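Local structure of ribosome-inactivating protein (Lychnis chalcedonica, 2G5X) at residues T37-N41 and F63-D67; L50-F54 and L140-T145; L133-V137 and L162-M167. The protein is lychnin, a plant ribosome-inactivating protein built as a single chain of mixed beta-sheet and alpha-helices. All blocks are in the same frame, centred on the assembly; numbering follows the deposited sequence.

Interaction 1. Residues T37-N41 and F63-D67; sequences TKKAN and FRASD
Thr37 meets Ser66 through a hydroxyl-to-carbonyl hydrogen bond, where a type I beta turn, Lys38 to Asn41, packs against the chain leaving strand 58-64 of the mixed sheet of this ribosome-inactivating protein. OG1 of Thr37 donates to O of Ser66 over 2.9 Å, coming from above the carbonyl plane, 37° out of it. A first torsion of 66° sets OG1 between the threonine's own backbone N and carbonyl carbon and puts CG2 beside that N. CB of Thr37 itself lies near the carbonyl oxygens of Ser66 and Ala65.

The turn itself supplies the next contacts. CB of Ser66 lies 3.3 Å from O of Lys38, and the same serine makes a bent CH···O contact with that oxygen, 3.4 Å from CA of Ser66 to O of Lys38. The Lys38 carbonyl is already engaged inside the turn, accepting from N of Asn41. At the far end of the turn, CB of Asn41 rests 3.7 Å from CB of Ala65, and O of Asn41 approaches N of Ser66 at 3.2 Å.

Further out, the flanking groups tie this corner to the rest of the chain. OG1 of Thr37 also bonds N of Tyr233 near the C-terminus, so the hydroxyl joins three parts of the protein. The amine of Lys38 turns back to Thr28, Val36 and Gly25, while the guanidinium of Arg64 bonds O of Asn42 and forms a salt bridge with Glu91.

A water bridges the turn and Ala65, just beyond the strand. It accepts from N of Lys38 and from ND2 of Asn41, each at 3.0 Å, and donates to O of Ala65 at 2.7 Å.

Interaction 2. Residues L50-F54 and L140-T145; sequences LVLPF and LQTAFT
Leu52 sets its CG over one face of the Phe144 ring, a CH-pi contact between the chain at the end of strand 45-51 and helix 137-145. CG of Leu52 stands 3.6 Å from the ring centroid and only 11° off the normal, with CD1 closing to 3.4 Å from CD2 of Phe144. Phe144, with CG anti to its backbone N (chi1 -174°), extends its ring towards Leu52, the two side chains coming from opposite directions. Alongside, CD1 of Leu50 reaches CD2 of Leu140 at 4.4 Å.

Polar atoms meet the rings at their edges. O of Leu50 lies in the plane of the Phe144 ring, 3.5 Å from CE1. In the same manner OE1 of Gln141 sits in plane at the rim of Phe54, 3.3 Å from CZ, with the amide turned 67° from the ring. Pro53 places CG near NE2 of Gln141, whose N-H is bonded to O of Val6.

Leu50 and Leu140 also touch Ser164 of helix 154-173, Leu140 packs on Trp4 of strand 3-5, and Phe144 lies on Ile59 of strand 58-64, so helix 137-145 packs beside helix 154-173, with both touching the sheet.

Interaction 3. Residues L133-V137 and L162-M167; sequences LSLGV and LISIQM
Leu162 opens the contact on helix 154-173 with its CB, against which CD2 of Leu133 presses at 3.4 Å, tighter than ordinary carbon-carbon packing. Leu133 reaches there with CG anti to its own backbone N, chi1 170°, which swings the methyl down onto the helix.

One residue on, Ile163 takes the same methyl: its CG1 lies 3.8 Å from CD2 of Leu133, the two side chains crossing at about a right angle. Its CD1 reaches further along the loop, to 3.9 Å from O of Ser134. Ile163 also packs against Leu140 and Ala143 of the helix that the loop leads into.

Gln166, a turn later, offers its aliphatic part. CD2 of Leu135 rests 3.8 Å from CG of Gln166, the leucine lying across the glutamine chain.

Met167 completes the series at the N-cap of helix 137-145. Its chain bends at the last torsion, chi3 76°, laying the thioether along Gly136: CE comes to 3.4 Å from C of Gly136, and SD accepts a weak hydrogen bond from N of Gly136 at 3.5 Å, with an N-H···S angle of 144°.

The join is thus made by mostly apolar, buried side chains, with methyls also set against backbone atoms. Across these two segments the sole hydrogen bond is that weak one to sulfur, so shape complementarity rather than strong polar pairing defines the fit.

Interactions 2 and 3 are neighbours, their centres 12 Å apart, and side chains of the two pack directly against each other. Interaction 2 lies on helix 137-145, which the loop of interaction 3 leads into, and interaction 3 lies on helix 154-173, the next helix in the chain; their segments alternate in sequence. Interaction 1 lies across the centre of the chain, about 27 Å from interaction 2 and 22 Å from interaction 3, centre to centre. It closes in sequence before interaction 3 opens. Strands 45-51 and 58-64, neighbours in the sheet, relate it to interaction 2: interaction 1 lies at one end of this antiparallel pair and interaction 2 at the other.

Interaction 1. Residues T37-N41 and F63-D67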
loop_
_atom_site.group_PDB
_atom_site.type_symbol
_atom_site.label_atom_id
_atom_site.label_comp_id
_atom_site.label_asym_id
_atom_site.label_seq_id
_atom_site.Cartn_x
_atom_site.Cartn_y
_atom_site.Cartn_z
ATOM N N THR A 37 -10.479 -9.746 -4.608
ATOM C CA THR A 37 -9.352 -10.527 -4.112
ATOM C C THR A 37 -9.787 -11.973 -3.890
ATOM O O THR A 37 -10.985 -12.275 -3.830
ATOM C CB THR A 37 -8.799 -9.974 -2.780
ATOM O OG1 THR A 37 -9.780 -10.131 -1.747
ATOM C CG2 THR A 37 -8.436 -8.500 -2.925
ATOM N N LYS A 38 -8.807 -12.862 -3.777
ATOM C CA LYS A 38 -9.069 -14.280 -3.563
ATOM C C LYS A 38 -8.648 -14.669 -2.147
ATOM O O LYS A 38 -7.509 -14.432 -1.738
ATOM C CB LYS A 38 -8.286 -15.117 -4.580
ATOM C CG LYS A 38 -8.068 -14.437 -5.926
ATOM C CD LYS A 38 -9.365 -13.941 -6.559
ATOM C CE LYS A 38 -9.075 -13.164 -7.840
ATOM N NZ LYS A 38 -10.298 -12.573 -8.463
ATOM N N LYS A 39 -9.567 -15.274 -1.402
ATOM C CA LYS A 39 -9.285 -15.675 -0.027
ATOM C C LYS A 39 -8.081 -16.609 0.090
ATOM O O LYS A 39 -7.310 -16.523 1.051
ATOM C CB LYS A 39 -10.521 -16.342 0.581
ATOM C CG LYS A 39 -10.449 -16.549 2.085
ATOM C CD LYS A 39 -11.801 -16.986 2.637
ATOM C CE LYS A 39 -11.768 -17.131 4.147
ATOM N NZ LYS A 39 -13.114 -17.466 4.694
ATOM N N ALA A 40 -7.916 -17.493 -0.890
ATOM C CA ALA A 40 -6.811 -18.449 -0.876
ATOM C C ALA A 40 -5.456 -17.856 -1.268
ATOM O O ALA A 40 -4.459 -18.573 -1.303
ATOM C CB ALA A 40 -7.140 -19.640 -1.785
ATOM N N ASN A 41 -5.412 -16.563 -1.574
ATOM C CA ASN A 41 -4.147 -15.928 -1.949
ATOM C C ASN A 41 -3.412 -15.336 -0.746
ATOM O O ASN A 41 -2.708 -14.333 -0.872
ATOM C CB ASN A 41 -4.376 -14.821 -2.984
ATOM C CG ASN A 41 -4.496 -15.352 -4.402
ATOM O OD1 ASN A 41 -4.258 -16.534 -4.662
ATOM N ND2 ASN A 41 -4.854 -14.472 -5.331
ATOM N N PHE A 63 2.767 -6.790 -1.098
ATOM C CA PHE A 63 1.444 -6.866 -0.474
ATOM C C PHE A 63 0.858 -8.271 -0.541
ATOM O O PHE A 63 0.902 -8.914 -1.593
ATOM C CB PHE A 63 0.440 -5.937 -1.173
ATOM C CG PHE A 63 0.757 -4.475 -1.055
ATOM C CD1 PHE A 63 1.544 -3.840 -2.011
ATOM C CD2 PHE A 63 0.242 -3.723 -0.003
ATOM C CE1 PHE A 63 1.812 -2.473 -1.924
ATOM C CE2 PHE A 63 0.503 -2.360 0.097
ATOM C CZ PHE A 63 1.289 -1.732 -0.867
ATOM N N ARG A 64 0.303 -8.742 0.575
ATOM C CA ARG A 64 -0.347 -10.052 0.600
ATOM C C ARG A 64 -1.541 -9.891 -0.345
ATOM O O ARG A 64 -2.328 -8.956 -0.205
ATOM C CB ARG A 64 -0.808 -10.397 2.023
ATOM C CG ARG A 64 -1.664 -11.662 2.129
ATOM C CD ARG A 64 -1.734 -12.184 3.572
ATOM N NE ARG A 64 -0.455 -12.755 3.995
ATOM C CZ ARG A 64 0.336 -12.238 4.932
ATOM N NH1 ARG A 64 -0.014 -11.130 5.573
ATOM N NH2 ARG A 64 1.492 -12.823 5.214
ATOM N N ALA A 65 -1.666 -10.800 -1.310
ATOM C CA ALA A 65 -2.716 -10.732 -2.327
ATOM C C ALA A 65 -4.169 -10.926 -1.894
ATOM O O ALA A 65 -5.086 -10.419 -2.545
ATOM C CB ALA A 65 -2.385 -11.708 -3.453
ATOM N N SER A 66 -4.387 -11.647 -0.803
ATOM C CA SER A 66 -5.745 -11.897 -0.336
ATOM C C SER A 66 -6.431 -10.692 0.292
ATOM O O SER A 66 -7.660 -10.578 0.241
ATOM C CB SER A 66 -5.746 -13.045 0.677
ATOM O OG SER A 66 -4.969 -12.714 1.813
ATOM N N ASP A 67 -5.644 -9.795 0.880
ATOM C CA ASP A 67 -6.201 -8.630 1.562
ATOM C C ASP A 67 -5.476 -7.303 1.337
ATOM O O ASP A 67 -5.793 -6.310 1.993
ATOM C CB ASP A 67 -6.264 -8.910 3.064
ATOM C CG ASP A 67 -4.912 -9.303 3.646
ATOM O OD1 ASP A 67 -3.898 -9.216 2.921
ATOM O OD2 ASP A 67 -4.860 -9.695 4.830
HETATM O O HOH W 1 -6.127 -11.894 -4.543
#

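Interaction 2. Residues L50-F54 and L140-T145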
loop_
_atom_site.group_PDB
_atom_site.type_symbol
_atom_site.label_atom_id
_atom_site.label_comp_id
_atom_site.label_asym_id
_atom_site.label_seq_id
_atom_site.Cartn_x
_atom_site.Cartn_y
_atom_site.Cartn_z
ATOM N N LEU A 50 8.149 1.613 -6.365
ATOM C CA LEU A 50 8.021 3.052 -6.150
ATOM C C LEU A 50 9.392 3.585 -6.579
ATOM O O LEU A 50 10.424 3.105 -6.104
ATOM C CB LEU A 50 7.759 3.380 -4.671
ATOM C CG LEU A 50 6.402 2.976 -4.075
ATOM C CD1 LEU A 50 6.304 3.488 -2.632
ATOM C CD2 LEU A 50 5.266 3.560 -4.912
ATOM N N VAL A 51 9.408 4.556 -7.485
ATOM C CA VAL A 51 10.666 5.109 -7.989
ATOM C C VAL A 51 10.746 6.621 -7.802
ATOM O O VAL A 51 9.771 7.325 -8.053
ATOM C CB VAL A 51 10.825 4.811 -9.505
ATOM C CG1 VAL A 51 12.184 5.297 -9.998
ATOM C CG2 VAL A 51 10.656 3.321 -9.769
ATOM N N LEU A 52 11.900 7.119 -7.359
ATOM C CA LEU A 52 12.073 8.558 -7.187
ATOM C C LEU A 52 12.532 9.145 -8.515
ATOM O O LEU A 52 13.459 8.636 -9.141
ATOM C CB LEU A 52 13.123 8.871 -6.120
ATOM C CG LEU A 52 12.790 8.506 -4.676
ATOM C CD1 LEU A 52 13.934 8.966 -3.778
ATOM C CD2 LEU A 52 11.481 9.161 -4.260
ATOM N N PRO A 53 11.889 10.231 -8.960
ATOM C CA PRO A 53 12.274 10.848 -10.228
ATOM C C PRO A 53 13.671 11.471 -10.225
ATOM O O PRO A 53 14.322 11.539 -11.268
ATOM C CB PRO A 53 11.174 11.886 -10.450
ATOM C CG PRO A 53 10.812 12.290 -9.046
ATOM C CD PRO A 53 10.777 10.962 -8.323
ATOM N N PHE A 54 14.129 11.904 -9.053
ATOM C CA PHE A 54 15.432 12.561 -8.924
ATOM C C PHE A 54 16.663 11.714 -9.227
ATOM O O PHE A 54 17.516 12.104 -10.026
ATOM C CB PHE A 54 15.608 13.131 -7.511
ATOM C CG PHE A 54 14.395 13.823 -6.972
ATOM C CD1 PHE A 54 13.575 13.188 -6.046
ATOM C CD2 PHE A 54 14.074 15.112 -7.382
ATOM C CE1 PHE A 54 12.453 13.826 -5.533
ATOM C CE2 PHE A 54 12.950 15.762 -6.876
ATOM C CZ PHE A 54 12.138 15.115 -5.948
ATOM N N LEU A 140 5.843 11.550 0.557
ATOM C CA LEU A 140 6.337 10.216 0.249
ATOM C C LEU A 140 7.797 10.246 -0.213
ATOM O O LEU A 140 8.585 9.372 0.155
ATOM C CB LEU A 140 5.450 9.557 -0.816
ATOM C CG LEU A 140 5.840 8.138 -1.232
ATOM C CD1 LEU A 140 5.983 7.244 -0.001
ATOM C CD2 LEU A 140 4.785 7.585 -2.186
ATOM N N GLN A 141 8.167 11.248 -1.006
ATOM C CA GLN A 141 9.551 11.344 -1.473
ATOM C C GLN A 141 10.504 11.519 -0.290
ATOM O O GLN A 141 11.573 10.911 -0.247
ATOM C CB GLN A 141 9.723 12.516 -2.447
ATOM C CG GLN A 141 8.946 12.374 -3.753
ATOM C CD GLN A 141 9.087 13.596 -4.645
ATOM O OE1 GLN A 141 9.340 14.697 -4.162
ATOM N NE2 GLN A 141 8.907 13.409 -5.947
ATOM N N THR A 142 10.104 12.348 0.669
ATOM C CA THR A 142 10.927 12.602 1.848
ATOM C C THR A 142 11.083 11.341 2.692
ATOM O O THR A 142 12.189 11.015 3.139
ATOM C CB THR A 142 10.320 13.725 2.721
ATOM O OG1 THR A 142 10.338 14.959 1.991
ATOM C CG2 THR A 142 11.112 13.891 4.006
ATOM N N ALA A 143 9.979 10.627 2.899
ATOM C CA ALA A 143 10.008 9.405 3.701
ATOM C C ALA A 143 10.870 8.344 3.017
ATOM O O ALA A 143 11.608 7.605 3.669
ATOM C CB ALA A 143 8.588 8.885 3.913
ATOM N N PHE A 144 10.765 8.280 1.695
ATOM C CA PHE A 144 11.526 7.335 0.882
ATOM C C PHE A 144 13.029 7.574 1.088
ATOM O O PHE A 144 13.794 6.642 1.354
ATOM C CB PHE A 144 11.133 7.543 -0.589
ATOM C CG PHE A 144 11.729 6.543 -1.555
ATOM C CD1 PHE A 144 10.897 5.778 -2.367
ATOM C CD2 PHE A 144 13.108 6.424 -1.712
ATOM C CE1 PHE A 144 11.430 4.911 -3.326
ATOM C CE2 PHE A 144 13.650 5.562 -2.665
ATOM C CZ PHE A 144 12.813 4.807 -3.475
ATOM N N THR A 145 13.437 8.833 0.986
ATOM C CA THR A 145 14.841 9.214 1.138
ATOM C C THR A 145 15.442 8.857 2.499
ATOM O O THR A 145 16.630 8.552 2.599
ATOM C CB THR A 145 15.014 10.727 0.888
ATOM O OG1 THR A 145 14.603 11.028 -0.447
ATOM C CG2 THR A 145 16.469 11.145 1.068
#

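Interaction 3. Residues L133-V137 and L162-M167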
loop_
_atom_site.group_PDB
_atom_site.type_symbol
_atom_site.label_atom_id
_atom_site.label_comp_id
_atom_site.label_asym_id
_atom_site.label_seq_id
_atom_site.Cartn_x
_atom_site.Cartn_y
_atom_site.Cartn_z
ATOM N N LEU A 133 -1.310 12.048 9.713
ATOM C CA LEU A 133 -0.069 11.826 8.978
ATOM C C LEU A 133 -0.119 12.621 7.669
ATOM O O LEU A 133 -1.104 12.545 6.930
ATOM C CB LEU A 133 0.097 10.336 8.668
ATOM C CG LEU A 133 1.215 9.934 7.700
ATOM C CD1 LEU A 133 2.572 10.309 8.271
ATOM C CD2 LEU A 133 1.136 8.438 7.446
ATOM N N SER A 134 0.933 13.387 7.390
ATOM C CA SER A 134 0.991 14.178 6.163
ATOM C C SER A 134 1.158 13.263 4.947
ATOM O O SER A 134 2.133 12.518 4.854
ATOM C CB SER A 134 2.157 15.168 6.236
ATOM O OG SER A 134 1.814 16.314 6.990
ATOM N N LEU A 135 0.204 13.337 4.021
ATOM C CA LEU A 135 0.210 12.515 2.811
ATOM C C LEU A 135 0.442 13.356 1.555
ATOM O O LEU A 135 0.159 14.552 1.541
ATOM C CB LEU A 135 -1.131 11.791 2.670
ATOM C CG LEU A 135 -1.671 11.051 3.896
ATOM C CD1 LEU A 135 -3.060 10.509 3.584
ATOM C CD2 LEU A 135 -0.722 9.933 4.297
ATOM N N GLY A 136 0.948 12.718 0.503
ATOM C CA GLY A 136 1.191 13.421 -0.746
ATOM C C GLY A 136 2.522 13.063 -1.381
ATOM O O GLY A 136 3.356 12.409 -0.760
ATOM N N VAL A 137 2.720 13.490 -2.625
ATOM C CA VAL A 137 3.956 13.206 -3.346
ATOM C C VAL A 137 5.233 13.640 -2.618
ATOM O O VAL A 137 6.157 12.842 -2.456
ATOM C CB VAL A 137 3.921 13.846 -4.757
ATOM C CG1 VAL A 137 5.288 13.731 -5.431
ATOM C CG2 VAL A 137 2.859 13.147 -5.601
ATOM N N LEU A 162 3.404 3.820 6.476
ATOM C CA LEU A 162 2.068 4.389 6.623
ATOM C C LEU A 162 1.666 5.262 5.441
ATOM O O LEU A 162 0.524 5.205 4.985
ATOM C CB LEU A 162 1.977 5.192 7.923
ATOM C CG LEU A 162 1.863 4.360 9.200
ATOM C CD1 LEU A 162 2.031 5.256 10.417
ATOM C CD2 LEU A 162 0.512 3.654 9.231
ATOM N N ILE A 163 2.598 6.066 4.938
ATOM C CA ILE A 163 2.294 6.922 3.799
ATOM C C ILE A 163 2.021 6.046 2.577
ATOM O O ILE A 163 1.090 6.305 1.808
ATOM C CB ILE A 163 3.456 7.894 3.492
ATOM C CG1 ILE A 163 3.656 8.857 4.669
ATOM C CG2 ILE A 163 3.148 8.682 2.225
ATOM C CD1 ILE A 163 4.895 9.748 4.535
ATOM N N SER A 164 2.828 5.000 2.411
ATOM C CA SER A 164 2.664 4.082 1.288
ATOM C C SER A 164 1.325 3.345 1.368
ATOM O O SER A 164 0.654 3.155 0.355
ATOM C CB SER A 164 3.810 3.067 1.261
ATOM O OG SER A 164 5.045 3.697 0.953
ATOM N N ILE A 165 0.939 2.926 2.568
ATOM C CA ILE A 165 -0.326 2.220 2.743
ATOM C C ILE A 165 -1.503 3.108 2.328
ATOM O O ILE A 165 -2.395 2.675 1.598
ATOM C CB ILE A 165 -0.494 1.757 4.212
ATOM C CG1 ILE A 165 0.510 0.635 4.505
ATOM C CG2 ILE A 165 -1.921 1.285 4.466
ATOM C CD1 ILE A 165 0.627 0.277 5.977
ATOM N N GLN A 166 -1.489 4.358 2.774
ATOM C CA GLN A 166 -2.554 5.299 2.443
ATOM C C GLN A 166 -2.644 5.587 0.947
ATOM O O GLN A 166 -3.712 5.471 0.346
ATOM C CB GLN A 166 -2.330 6.624 3.180
ATOM C CG GLN A 166 -2.492 6.549 4.685
ATOM C CD GLN A 166 -3.937 6.678 5.118
ATOM O OE1 GLN A 166 -4.805 5.942 4.650
ATOM N NE2 GLN A 166 -4.203 7.619 6.020
ATOM N N MET A 167 -1.513 5.955 0.351
ATOM C CA MET A 167 -1.459 6.320 -1.060
ATOM C C MET A 167 -1.517 5.181 -2.071
ATOM O O MET A 167 -1.887 5.400 -3.225
ATOM C CB MET A 167 -0.211 7.173 -1.314
ATOM C CG MET A 167 -0.211 8.492 -0.538
ATOM S SD MET A 167 1.280 9.487 -0.769
ATOM C CE MET A 167 1.000 10.154 -2.402
#